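Local coordinates for protein galactitol 1-phosphate 5-dehydrogenase (Escherichia coli, PDB 4A2C) that oxidises galactitol 1-phosphate to D-tagatose 6-phosphate with NAD(+), as a homodimeric member of the zinc-containing alcohol dehydrogenase family, at residues 57-62 and 106-111; 165-170 and 244-249; 20-25 and 120-125; 186-191 and 204-209; 208-213 and 222-227. All coordinates share one frame; numbering follows the deposited sequence.

Contact 1. Residues 57-62 and 106-111; sequences LGHEFS and YDFIGS. With NI (nickel (II) ion), chain C.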
# COMPACT_ATOMS: atom_id res chain seq x y z
N LEU A 57 18.15 28.76 2.69
CA LEU A 57 17.16 27.72 2.97
C LEU A 57 16.08 28.21 3.96
O LEU A 57 15.99 29.41 4.24
CB LEU A 57 17.85 26.48 3.53
CG LEU A 57 18.54 25.52 2.57
CD1 LEU A 57 18.41 25.99 1.13
CD2 LEU A 57 20.00 25.30 2.94
N GLY A 58 15.27 27.29 4.47
CA GLY A 58 14.30 27.60 5.51
C GLY A 58 12.86 27.64 5.00
O GLY A 58 12.45 28.61 4.34
N HIS A 59 12.11 26.58 5.31
CA HIS A 59 10.71 26.48 4.92
C HIS A 59 9.79 26.12 6.08
O HIS A 59 8.66 25.68 5.85
CB HIS A 59 10.54 25.45 3.83
CG HIS A 59 10.95 24.07 4.24
ND1 HIS A 59 12.25 23.63 4.13
CD2 HIS A 59 10.25 23.05 4.79
CE1 HIS A 59 12.32 22.38 4.57
NE2 HIS A 59 11.12 22.01 4.98
N GLU A 60 10.27 26.29 7.31
CA GLU A 60 9.46 26.01 8.50
C GLU A 60 9.42 27.27 9.35
O GLU A 60 10.19 27.40 10.31
CB GLU A 60 10.08 24.89 9.35
CG GLU A 60 10.25 23.56 8.66
CD GLU A 60 11.05 22.58 9.51
OE1 GLU A 60 11.37 22.92 10.67
OE2 GLU A 60 11.36 21.48 9.03
N PHE A 61 8.55 28.21 8.99
CA PHE A 61 8.61 29.50 9.66
C PHE A 61 7.28 30.24 9.79
O PHE A 61 6.34 30.02 9.02
CB PHE A 61 9.66 30.40 9.01
CG PHE A 61 9.32 30.85 7.61
CD1 PHE A 61 8.59 32.00 7.40
CD2 PHE A 61 9.79 30.15 6.51
CE1 PHE A 61 8.31 32.43 6.12
CE2 PHE A 61 9.51 30.57 5.23
CZ PHE A 61 8.77 31.73 5.03
N SER A 62 7.23 31.10 10.79
CA SER A 62 6.04 31.85 11.10
C SER A 62 6.46 33.29 11.33
O SER A 62 7.66 33.59 11.45
CB SER A 62 5.37 31.29 12.36
OG SER A 62 6.21 31.45 13.51
N TYR A 106 6.19 22.96 -10.07
CA TYR A 106 6.10 23.48 -8.71
C TYR A 106 7.30 24.32 -8.27
O TYR A 106 8.40 24.17 -8.79
CB TYR A 106 5.89 22.33 -7.71
CG TYR A 106 7.07 21.39 -7.60
CD1 TYR A 106 8.11 21.66 -6.72
CD2 TYR A 106 7.13 20.23 -8.35
CE1 TYR A 106 9.20 20.80 -6.60
CE2 TYR A 106 8.20 19.36 -8.24
CZ TYR A 106 9.23 19.65 -7.37
OH TYR A 106 10.30 18.79 -7.27
N ASP A 107 7.05 25.22 -7.33
CA ASP A 107 8.12 25.93 -6.66
C ASP A 107 8.11 25.47 -5.20
O ASP A 107 7.13 24.86 -4.74
CB ASP A 107 7.91 27.44 -6.74
CG ASP A 107 9.18 28.23 -6.48
OD1 ASP A 107 10.26 27.60 -6.41
OD2 ASP A 107 9.11 29.47 -6.35
N PHE A 108 9.18 25.73 -4.48
CA PHE A 108 9.23 25.35 -3.08
C PHE A 108 10.17 26.28 -2.34
O PHE A 108 11.38 26.30 -2.60
CB PHE A 108 9.67 23.90 -2.93
CG PHE A 108 9.41 23.32 -1.56
CD1 PHE A 108 10.18 23.70 -0.48
CD2 PHE A 108 8.39 22.41 -1.37
CE1 PHE A 108 9.94 23.19 0.78
CE2 PHE A 108 8.14 21.88 -0.11
CZ PHE A 108 8.92 22.27 0.97
N ILE A 109 9.60 27.06 -1.43
CA ILE A 109 10.35 27.96 -0.56
C ILE A 109 11.40 27.19 0.26
O ILE A 109 11.08 26.22 0.96
CB ILE A 109 9.37 28.72 0.36
CG1 ILE A 109 8.49 29.62 -0.52
CG2 ILE A 109 10.11 29.55 1.40
CD1 ILE A 109 7.31 30.23 0.19
N GLY A 110 12.67 27.59 0.11
CA GLY A 110 13.76 26.96 0.83
C GLY A 110 14.40 25.79 0.10
O GLY A 110 15.20 25.04 0.69
N SER A 111 14.07 25.61 -1.18
CA SER A 111 14.71 24.56 -1.97
C SER A 111 14.92 24.99 -3.42
O SER A 111 16.05 25.04 -3.92
CB SER A 111 13.88 23.27 -1.93
OG SER A 111 14.57 22.22 -2.57
NI NI C . 10.82 20.14 6.24
O HOH W 1 14.76 24.61 3.49
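The metal site that is catalytic by similarity to related enzymes includes this contact, where H59 meets F108 and I109, and L57 and G58 meet G110. H59 NE2 binds the nickel ion at 2.3 Å, in a place consistent with that of the catalytic zinc, and C38 is a second ligand. The edge of F108 lies over one face of the imidazole in a T-shaped pair, with CE1 3.7 Å from H59 CG and the planes at 72°. A water in the imidazole plane accepts from H59 ND1 (2.8 Å) and G58 N; it lies 2.9 Å from G110 O, to which it probably donates, and no direct hydrogen bond joins the segments. With CG between its own N and carbonyl carbon (chi1 61°), H59 brings CB within 3.0 Å of I109 O, a carbonyl buried without a polar partner. G110, with positive phi, lets its CA lie 4.0 Å from G58 N. Further along, I109 CG2 touches the edge of the F61 ring at CE2, 4.0 Å away. Around the contact, L57 packs on helix 41-46, F61 on strand 27-36, and H59 reaches E144 of helix 143-155.

Contact 2. Residues 165-170 and 244-249; sequences IIIGAG and ELAVEI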
# COMPACT_ATOMS: atom_id res chain seq x y z
N ILE A 165 1.57 2.99 15.56
CA ILE A 165 2.94 2.63 15.84
C ILE A 165 3.80 3.61 15.03
O ILE A 165 3.63 3.71 13.81
CB ILE A 165 3.21 1.19 15.35
CG1 ILE A 165 2.31 0.21 16.13
CG2 ILE A 165 4.67 0.82 15.54
CD1 ILE A 165 2.38 -1.23 15.62
N ILE A 166 4.67 4.35 15.70
CA ILE A 166 5.55 5.30 15.00
C ILE A 166 6.97 4.74 14.99
O ILE A 166 7.53 4.41 16.03
CB ILE A 166 5.56 6.70 15.66
CG1 ILE A 166 4.13 7.20 15.91
CG2 ILE A 166 6.35 7.70 14.79
CD1 ILE A 166 3.26 7.25 14.65
N ILE A 167 7.55 4.64 13.80
CA ILE A 167 8.88 4.07 13.65
C ILE A 167 9.82 5.20 13.26
O ILE A 167 9.64 5.83 12.23
CB ILE A 167 8.88 2.95 12.59
CG1 ILE A 167 7.98 1.79 13.05
CG2 ILE A 167 10.29 2.45 12.30
CD1 ILE A 167 7.93 0.63 12.05
N GLY A 168 10.82 5.47 14.10
CA GLY A 168 11.63 6.66 13.97
C GLY A 168 11.20 7.68 15.01
O GLY A 168 10.06 8.14 15.02
N ALA A 169 12.12 8.02 15.91
CA ALA A 169 11.82 9.00 16.95
C ALA A 169 12.54 10.32 16.72
O ALA A 169 13.01 10.93 17.66
CB ALA A 169 12.15 8.44 18.34
N GLY A 170 12.64 10.74 15.47
CA GLY A 170 13.10 12.09 15.16
C GLY A 170 11.98 13.12 15.35
O GLY A 170 10.92 12.80 15.87
N GLU A 244 11.33 -2.77 6.22
CA GLU A 244 11.25 -4.21 6.44
C GLU A 244 10.61 -4.53 7.81
O GLU A 244 9.72 -5.37 7.90
CB GLU A 244 12.66 -4.82 6.33
CG GLU A 244 12.73 -6.32 6.58
CD GLU A 244 14.15 -6.86 6.52
OE1 GLU A 244 15.06 -6.18 7.04
OE2 GLU A 244 14.36 -7.96 5.97
N LEU A 245 11.05 -3.82 8.85
CA LEU A 245 10.56 -4.03 10.20
C LEU A 245 9.05 -3.82 10.29
O LEU A 245 8.34 -4.61 10.92
CB LEU A 245 11.25 -3.05 11.16
CG LEU A 245 10.74 -3.13 12.60
CD1 LEU A 245 11.19 -4.45 13.22
CD2 LEU A 245 11.25 -1.95 13.43
N ALA A 246 8.57 -2.74 9.68
CA ALA A 246 7.14 -2.40 9.70
C ALA A 246 6.31 -3.58 9.18
O ALA A 246 5.25 -3.92 9.73
CB ALA A 246 6.87 -1.15 8.87
N VAL A 247 6.79 -4.17 8.10
CA VAL A 247 6.06 -5.26 7.45
C VAL A 247 6.07 -6.51 8.32
O VAL A 247 5.07 -7.23 8.40
CB VAL A 247 6.63 -5.58 6.05
CG1 VAL A 247 6.03 -6.89 5.52
CG2 VAL A 247 6.38 -4.42 5.09
N GLU A 248 7.20 -6.78 8.97
CA GLU A 248 7.33 -7.99 9.78
C GLU A 248 6.53 -7.90 11.08
O GLU A 248 6.04 -8.91 11.56
CB GLU A 248 8.80 -8.31 10.06
CG GLU A 248 9.59 -8.74 8.82
CD GLU A 248 9.41 -10.21 8.50
OE1 GLU A 248 9.08 -11.00 9.43
OE2 GLU A 248 9.62 -10.61 7.34
N ILE A 249 6.39 -6.70 11.65
CA ILE A 249 5.63 -6.57 12.90
C ILE A 249 4.12 -6.38 12.69
O ILE A 249 3.32 -6.55 13.62
CB ILE A 249 6.16 -5.42 13.81
CG1 ILE A 249 5.87 -4.05 13.19
CG2 ILE A 249 7.64 -5.63 14.10
CD1 ILE A 249 6.35 -2.88 14.08
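I249 N donates to L245 O at 3.0 Å, an ordinary helical bond that holds the two side chains one turn apart and presents both to strand 165-167. Everything that crosses to the strand is apolar. I167 is the central knob: its CD1 sits 3.8 Å from A246 CB, and the same methyl also meets L245 CD2 and I249 CD1, each at 4.4 Å. One isoleucine tip thus lies among three helix residues, and the small A246 lets it come nearly to the helix backbone. The torsions make the reach possible, since CG1 of I167 is anti to the carbonyl carbon (chi1 -64°) and the chain continues extended to CD1. I165, two residues earlier on the same strand face, adds a smaller contact, CG2 to I249 CD1 at 4.3 Å. The axes of strand 165-167 and helix segment 244-249 approach to 10.4 Å at 155°, nearly antiparallel, as expected for a helix covering a parallel Rossmann sheet. Beyond I167 the chain turns through G168 and G170, which fit the dinucleotide-binding glycine pattern, into helix 171-182. Strand 187-192 contributes I191, strand 231-235 lies beside I165 and I167, and helix 217-224 flanks I249.

Contact 3. Residues 20-25 and 120-125; sequences PEIKHQ and YIVVKR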
# COMPACT_ATOMS: atom_id res chain seq x y z
N PRO A 20 13.55 42.87 1.06
CA PRO A 20 12.88 42.55 -0.20
C PRO A 20 11.55 43.30 -0.34
O PRO A 20 10.84 43.50 0.65
CB PRO A 20 12.62 41.04 -0.09
CG PRO A 20 12.54 40.79 1.38
CD PRO A 20 13.48 41.77 2.04
N GLU A 21 11.22 43.72 -1.56
CA GLU A 21 9.99 44.48 -1.78
C GLU A 21 8.96 43.64 -2.54
O GLU A 21 9.32 42.67 -3.21
CB GLU A 21 10.28 45.80 -2.52
CG GLU A 21 11.34 46.68 -1.85
CD GLU A 21 10.84 47.39 -0.59
OE1 GLU A 21 9.61 47.57 -0.44
OE2 GLU A 21 11.70 47.77 0.24
N ILE A 22 7.69 44.02 -2.42
CA ILE A 22 6.61 43.33 -3.12
C ILE A 22 6.64 43.66 -4.61
O ILE A 22 6.60 44.83 -4.97
CB ILE A 22 5.23 43.69 -2.53
CG1 ILE A 22 4.96 42.84 -1.27
CG2 ILE A 22 4.13 43.45 -3.56
CD1 ILE A 22 3.65 43.18 -0.59
N LYS A 23 6.68 42.63 -5.46
CA LYS A 23 6.85 42.82 -6.91
C LYS A 23 5.70 42.26 -7.76
O LYS A 23 5.72 42.33 -8.98
CB LYS A 23 8.15 42.18 -7.37
CG LYS A 23 9.06 41.84 -6.25
CD LYS A 23 10.33 42.64 -6.32
CE LYS A 23 11.48 41.71 -6.66
NZ LYS A 23 12.70 42.05 -5.87
N HIS A 24 4.70 41.70 -7.10
CA HIS A 24 3.55 41.18 -7.83
C HIS A 24 2.30 41.47 -7.01
O HIS A 24 2.39 41.64 -5.80
CB HIS A 24 3.74 39.68 -8.12
CG HIS A 24 4.86 39.39 -9.07
ND1 HIS A 24 6.09 38.92 -8.65
CD2 HIS A 24 4.96 39.53 -10.41
CE1 HIS A 24 6.88 38.75 -9.69
NE2 HIS A 24 6.22 39.13 -10.78
N GLN A 25 1.15 41.56 -7.67
CA GLN A 25 -0.06 41.97 -6.97
C GLN A 25 -0.49 40.90 -5.96
O GLN A 25 -1.31 41.18 -5.08
CB GLN A 25 -1.20 42.25 -7.94
CG GLN A 25 -2.06 41.02 -8.27
CD GLN A 25 -1.84 40.51 -9.67
OE1 GLN A 25 -0.94 39.71 -9.91
NE2 GLN A 25 -2.67 40.97 -10.60
N TYR A 120 13.05 39.25 6.72
CA TYR A 120 11.83 39.44 5.94
C TYR A 120 11.90 38.53 4.75
O TYR A 120 12.98 38.13 4.33
CB TYR A 120 11.72 40.87 5.42
CG TYR A 120 11.48 41.91 6.50
CD1 TYR A 120 12.54 42.47 7.18
CD2 TYR A 120 10.19 42.30 6.84
CE1 TYR A 120 12.33 43.42 8.17
CE2 TYR A 120 9.96 43.25 7.83
CZ TYR A 120 11.03 43.80 8.50
OH TYR A 120 10.81 44.74 9.48
N ILE A 121 10.74 38.19 4.20
CA ILE A 121 10.70 37.43 2.97
C ILE A 121 9.44 37.85 2.23
O ILE A 121 8.42 38.17 2.86
CB ILE A 121 10.72 35.92 3.28
CG1 ILE A 121 11.00 35.10 2.01
CG2 ILE A 121 9.45 35.48 4.00
CD1 ILE A 121 10.97 33.56 2.28
N VAL A 122 9.51 37.89 0.90
CA VAL A 122 8.32 38.10 0.10
C VAL A 122 7.95 36.77 -0.56
O VAL A 122 8.81 36.09 -1.14
CB VAL A 122 8.51 39.19 -0.95
CG1 VAL A 122 7.38 39.16 -1.98
CG2 VAL A 122 8.55 40.58 -0.27
N VAL A 123 6.69 36.39 -0.42
CA VAL A 123 6.20 35.14 -0.98
C VAL A 123 4.83 35.38 -1.57
O VAL A 123 4.24 36.43 -1.35
CB VAL A 123 6.10 34.02 0.09
CG1 VAL A 123 7.48 33.67 0.64
CG2 VAL A 123 5.16 34.43 1.23
N LYS A 124 4.32 34.42 -2.33
CA LYS A 124 2.95 34.56 -2.81
C LYS A 124 2.01 34.48 -1.61
O LYS A 124 2.31 33.81 -0.62
CB LYS A 124 2.64 33.46 -3.82
CG LYS A 124 3.66 33.39 -4.96
CD LYS A 124 3.81 34.75 -5.66
CE LYS A 124 4.95 34.73 -6.68
NZ LYS A 124 5.07 36.01 -7.43
N ARG A 125 0.86 35.16 -1.69
CA ARG A 125 -0.19 35.02 -0.69
C ARG A 125 -0.53 33.54 -0.49
O ARG A 125 -0.81 33.09 0.65
CB ARG A 125 -1.44 35.79 -1.16
CG ARG A 125 -2.75 35.36 -0.51
CD ARG A 125 -2.76 35.69 0.97
NE ARG A 125 -3.98 35.28 1.67
CZ ARG A 125 -4.16 34.08 2.22
NH1 ARG A 125 -3.22 33.16 2.11
NH2 ARG A 125 -5.29 33.80 2.86
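V122 is the bump in this surface contact, and the irregular chain from P20 to I22 passes over it. The spans 20-24 and 120-124 run only 16° apart, yet they meet through side chains and carbonyls, and no clear hydrogen bond crosses. V122 CG2 enters a shallow hollow: it lies 3.7 Å from E21 O and 3.8 Å from P20 O, with P20 CB at 4.1 Å and I22 CG1 at 4.4 Å closing the border. The branch gets there because CG2 stands anti to the carbonyl carbon, beside the backbone N of V122. P20 answers with its own bump. Its side chain crosses that of Y120 at about a right angle, CD resting 3.9 Å from Y120 CB and not stacking on the ring, while CG leans over the backbone of Y120 and I121. At the other end K124, bent at chi2, brings NZ 3.3 Å from H24 ND1. E27 engages both polar ends, by a salt bridge with K124 and a hydrogen bond with H24, just as R29 pairs with E21. The chemistry implies that the CG2 methyl of V122 and the P20 ring join the segments, while E27 probably offsets the lysine charge at the edge of the contact.

Contact 4. Residues 186-191 and 204-209; sequences KSVTAI and FGAMQT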
# COMPACT_ATOMS: atom_id res chain seq x y z
N LYS A 186 -6.17 4.88 19.88
CA LYS A 186 -6.43 3.93 20.95
C LYS A 186 -5.16 3.64 21.75
O LYS A 186 -5.21 3.48 22.95
CB LYS A 186 -7.00 2.61 20.42
CG LYS A 186 -7.32 1.63 21.56
CD LYS A 186 -7.43 0.20 21.05
CE LYS A 186 -7.64 -0.79 22.20
NZ LYS A 186 -9.03 -0.74 22.74
N SER A 187 -4.03 3.52 21.06
CA SER A 187 -2.75 3.35 21.74
C SER A 187 -1.68 3.95 20.86
O SER A 187 -1.86 4.09 19.65
CB SER A 187 -2.45 1.87 21.98
OG SER A 187 -2.36 1.17 20.74
N VAL A 188 -0.56 4.31 21.47
CA VAL A 188 0.59 4.79 20.70
C VAL A 188 1.86 4.07 21.15
O VAL A 188 2.21 4.03 22.35
CB VAL A 188 0.77 6.32 20.81
CG1 VAL A 188 1.93 6.76 19.93
CG2 VAL A 188 -0.50 7.03 20.36
N THR A 189 2.53 3.49 20.17
CA THR A 189 3.76 2.75 20.40
C THR A 189 4.84 3.40 19.56
O THR A 189 4.60 3.79 18.42
CB THR A 189 3.61 1.31 19.94
OG1 THR A 189 2.75 0.61 20.85
CG2 THR A 189 4.97 0.61 19.90
N ALA A 190 6.03 3.51 20.12
CA ALA A 190 7.14 4.12 19.42
C ALA A 190 8.27 3.12 19.30
O ALA A 190 8.52 2.32 20.21
CB ALA A 190 7.62 5.36 20.16
N ILE A 191 8.96 3.15 18.16
CA ILE A 191 10.03 2.20 17.91
C ILE A 191 11.23 2.98 17.40
O ILE A 191 11.10 3.79 16.48
CB ILE A 191 9.61 1.16 16.84
CG1 ILE A 191 8.25 0.54 17.17
CG2 ILE A 191 10.64 0.08 16.73
CD1 ILE A 191 7.89 -0.63 16.27
N PHE A 204 5.96 11.68 25.84
CA PHE A 204 4.99 12.35 24.99
C PHE A 204 3.65 11.62 24.91
O PHE A 204 2.69 12.12 24.31
CB PHE A 204 5.56 12.54 23.58
CG PHE A 204 6.63 13.58 23.52
CD1 PHE A 204 6.72 14.57 24.50
CD2 PHE A 204 7.54 13.60 22.46
CE1 PHE A 204 7.70 15.57 24.43
CE2 PHE A 204 8.52 14.60 22.39
CZ PHE A 204 8.60 15.57 23.37
N GLY A 205 3.58 10.42 25.48
CA GLY A 205 2.32 9.70 25.50
C GLY A 205 2.32 8.34 24.85
O GLY A 205 1.28 7.69 24.78
N ALA A 206 3.48 7.88 24.37
CA ALA A 206 3.56 6.54 23.82
C ALA A 206 3.50 5.55 24.99
O ALA A 206 4.40 5.53 25.83
CB ALA A 206 4.84 6.36 23.04
N MET A 207 2.44 4.75 25.06
CA MET A 207 2.25 3.88 26.22
C MET A 207 3.31 2.78 26.32
O MET A 207 3.50 2.19 27.38
CB MET A 207 0.84 3.29 26.25
CG MET A 207 0.35 2.76 24.90
SD MET A 207 -0.64 1.27 25.08
CE MET A 207 0.63 0.01 25.08
N GLN A 208 3.98 2.50 25.20
CA GLN A 208 5.10 1.55 25.21
C GLN A 208 6.09 1.85 24.08
O GLN A 208 5.76 2.54 23.12
CB GLN A 208 4.62 0.09 25.17
CG GLN A 208 3.97 -0.35 23.86
CD GLN A 208 3.47 -1.80 23.90
OE1 GLN A 208 3.81 -2.58 24.79
NE2 GLN A 208 2.64 -2.16 22.92
N THR A 209 7.31 1.35 24.23
CA THR A 209 8.39 1.63 23.29
C THR A 209 9.16 0.35 23.06
O THR A 209 9.33 -0.46 23.96
CB THR A 209 9.38 2.73 23.81
OG1 THR A 209 9.94 2.34 25.08
CG2 THR A 209 8.66 4.05 23.99
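T189 and Q208 lie side by side on neighbouring parallel strands, their side chains on the same face, and the threonine can be followed outward atom by atom. Its CB lies 4.0 Å from Q208 O. At the branch the two tips part: CG2 stays beside the strand, 3.8 Å from the same Q208 O, whereas OG1, set anti to the carbonyl carbon (chi1 -72°), swings to the glutamine side chain, where it touches CG at 3.4 Å. The Q208 side chain, extended beyond CG, carries NE2 to OG1 (3.5 Å) in a long, weak hydrogen bond. A valine in place of T189 would probably leave that amide N-H without its hydroxyl mate and the glutamine end freer to turn. In the backbone, A190 N donates to Q208 O, 3.2 Å away at 161° and in the carbonyl plane. This strand pair belongs to a beta-alpha-beta crossover of the Rossmann fold, in which strand 187-192 leads through helix 195-203 to strand 208-211. The return begins at G205, whose positive phi ends the helix in a Schellman motif. A206 follows, its CB 4.1 Å from A190 CB, and M207 N makes a weak bond to V188 O. M207 then curls back along the neighbouring strand, its SD 3.6 Å from S187 CB, while S187 OG is held by N163. On the face carrying A190 and T209, A190 CB lies 4.2 Å from T209 CG2, with L198 of helix 195-203 packed over both residues.

Contact 5. Residues 208-213 and 222-227; sequences QTFNSS and SVLREL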
# COMPACT_ATOMS: atom_id res chain seq x y z
N GLN A 208 3.98 2.50 25.20
CA GLN A 208 5.10 1.55 25.21
C GLN A 208 6.09 1.85 24.08
O GLN A 208 5.76 2.54 23.12
CB GLN A 208 4.62 0.09 25.17
CG GLN A 208 3.97 -0.35 23.86
CD GLN A 208 3.47 -1.80 23.90
OE1 GLN A 208 3.81 -2.58 24.79
NE2 GLN A 208 2.64 -2.16 22.92
N THR A 209 7.31 1.35 24.23
CA THR A 209 8.39 1.63 23.29
C THR A 209 9.16 0.35 23.06
O THR A 209 9.33 -0.46 23.96
CB THR A 209 9.38 2.73 23.81
OG1 THR A 209 9.94 2.34 25.08
CG2 THR A 209 8.66 4.05 23.99
N PHE A 210 9.63 0.17 21.83
CA PHE A 210 10.42 -0.99 21.47
C PHE A 210 11.78 -0.47 21.00
O PHE A 210 11.84 0.34 20.09
CB PHE A 210 9.77 -1.74 20.31
CG PHE A 210 8.42 -2.36 20.63
CD1 PHE A 210 8.10 -2.76 21.92
CD2 PHE A 210 7.49 -2.56 19.61
CE1 PHE A 210 6.87 -3.36 22.20
CE2 PHE A 210 6.24 -3.15 19.89
CZ PHE A 210 5.94 -3.55 21.19
N ASN A 211 12.86 -0.95 21.62
CA ASN A 211 14.20 -0.58 21.19
C ASN A 211 14.69 -1.57 20.13
O ASN A 211 15.04 -2.71 20.44
CB ASN A 211 15.15 -0.55 22.40
CG ASN A 211 16.55 -0.07 22.04
OD1 ASN A 211 17.07 -0.41 20.99
ND2 ASN A 211 17.16 0.73 22.92
N SER A 212 14.69 -1.13 18.87
CA SER A 212 14.93 -2.04 17.75
C SER A 212 16.38 -2.49 17.62
O SER A 212 16.72 -3.24 16.70
CB SER A 212 14.44 -1.43 16.43
OG SER A 212 14.97 -0.14 16.23
N SER A 213 17.22 -2.04 18.54
CA SER A 213 18.58 -2.58 18.62
C SER A 213 18.64 -3.68 19.67
O SER A 213 19.67 -4.34 19.82
CB SER A 213 19.59 -1.47 18.93
OG SER A 213 19.33 -0.85 20.17
N SER A 222 5.18 -10.21 19.12
CA SER A 222 4.69 -10.91 20.29
C SER A 222 4.08 -9.92 21.29
O SER A 222 2.93 -10.06 21.72
CB SER A 222 5.81 -11.72 20.95
OG SER A 222 5.30 -12.49 22.02
N VAL A 223 4.83 -8.88 21.64
CA VAL A 223 4.32 -7.86 22.55
C VAL A 223 3.08 -7.18 21.98
O VAL A 223 2.21 -6.73 22.72
CB VAL A 223 5.40 -6.81 22.88
CG1 VAL A 223 4.81 -5.74 23.78
CG2 VAL A 223 6.59 -7.49 23.57
N LEU A 224 3.00 -7.12 20.65
CA LEU A 224 1.93 -6.36 20.00
C LEU A 224 0.65 -7.17 19.88
O LEU A 224 -0.38 -6.66 19.44
CB LEU A 224 2.37 -5.95 18.60
CG LEU A 224 3.25 -4.71 18.49
CD1 LEU A 224 3.72 -4.54 17.06
CD2 LEU A 224 2.47 -3.47 18.96
N ARG A 225 0.72 -8.44 20.27
CA ARG A 225 -0.40 -9.34 20.07
C ARG A 225 -1.74 -8.75 20.49
O ARG A 225 -2.73 -8.87 19.76
CB ARG A 225 -0.15 -10.67 20.79
CG ARG A 225 0.30 -11.78 19.86
CD ARG A 225 -0.78 -12.10 18.84
NE ARG A 225 -0.42 -13.24 18.00
CZ ARG A 225 -1.31 -14.09 17.49
NH1 ARG A 225 -2.60 -13.94 17.73
NH2 ARG A 225 -0.89 -15.10 16.74
N GLU A 226 -1.78 -8.11 21.64
CA GLU A 226 -3.05 -7.65 22.18
C GLU A 226 -3.53 -6.43 21.41
O GLU A 226 -4.71 -6.07 21.44
CB GLU A 226 -2.93 -7.32 23.66
CG GLU A 226 -1.61 -7.77 24.28
CD GLU A 226 -1.44 -7.28 25.70
OE1 GLU A 226 -2.38 -6.67 26.24
OE2 GLU A 226 -0.35 -7.51 26.28
N LEU A 227 -2.61 -5.79 20.70
CA LEU A 227 -2.96 -4.62 19.91
C LEU A 227 -2.66 -4.84 18.43
O LEU A 227 -2.23 -3.91 17.74
CB LEU A 227 -2.21 -3.38 20.43
CG LEU A 227 -2.09 -3.28 21.96
CD1 LEU A 227 -0.82 -3.99 22.45
CD2 LEU A 227 -2.10 -1.84 22.41
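F210 turns its CG anti to the carbonyl carbon (chi1 -65°), which sends the ring from the strand to V223 and L224 of helix 217-224; there V223 holds CG1 anti to its own N (chi1 178°), which leaves CG1 beside the carbonyl carbon and facing the F210 edge. The phenyl enters edge first. V223 CG1 lies 3.5 Å from F210 CE1, at the edge and near the ring plane, while L224 CG comes in plane to the other side of the rim, 3.7 Å from CE2. The ring tip is therefore lodged between the consecutive residues V223 and L224: V223 runs past F210 in the opposite sense, whereas L224 lies slantwise to it and adds CD2 at 3.9 Å from CE2. Cutting the ring back to an alanine would probably open a gap between strand and helix and leave V223 and L224 without their aromatic partner. Two residues earlier, Q208 points to the same segment but brings a polar group to apolar neighbours. Its OE1 is 3.5 Å from V223 CG1, and NE2 passes 3.9 Å from L227 CD1. No hydrogen bond spans this contact. Past the ring, the strand ends in an Asx turn, N211 OD1 accepting from S213 N at 2.9 Å. Strand 208-211 is the outermost strand on its side of the parallel sheet within the chain. M220 of helix 217-224 and T189 and I191 of strand 187-192 also touch F210, while T209 and N211 face helix 195-203 instead.

How the contacts relate
The five contacts contrast two domains. Contacts 1 and 3 belong to the catalytic half and touch through F61, I109, I121 and V123: contact 1 is buried and built on a metal, a water and an aromatic pair, whereas contact 3 lies at the surface, where charges edge an apolar fit. Contacts 2, 4 and 5 share the Rossmann sheet, with centres 10 to 12 Å apart. Contact 2 is buried and wholly apolar; contact 4, partly buried, combines one firm and one weak backbone bond with side-chain contacts; contact 5, at the sheet margin, mixes an aromatic edge with an amide. Contacts 4 and 5 share Q208 and T209, and I191 of contact 4 packs on I249 of contact 2.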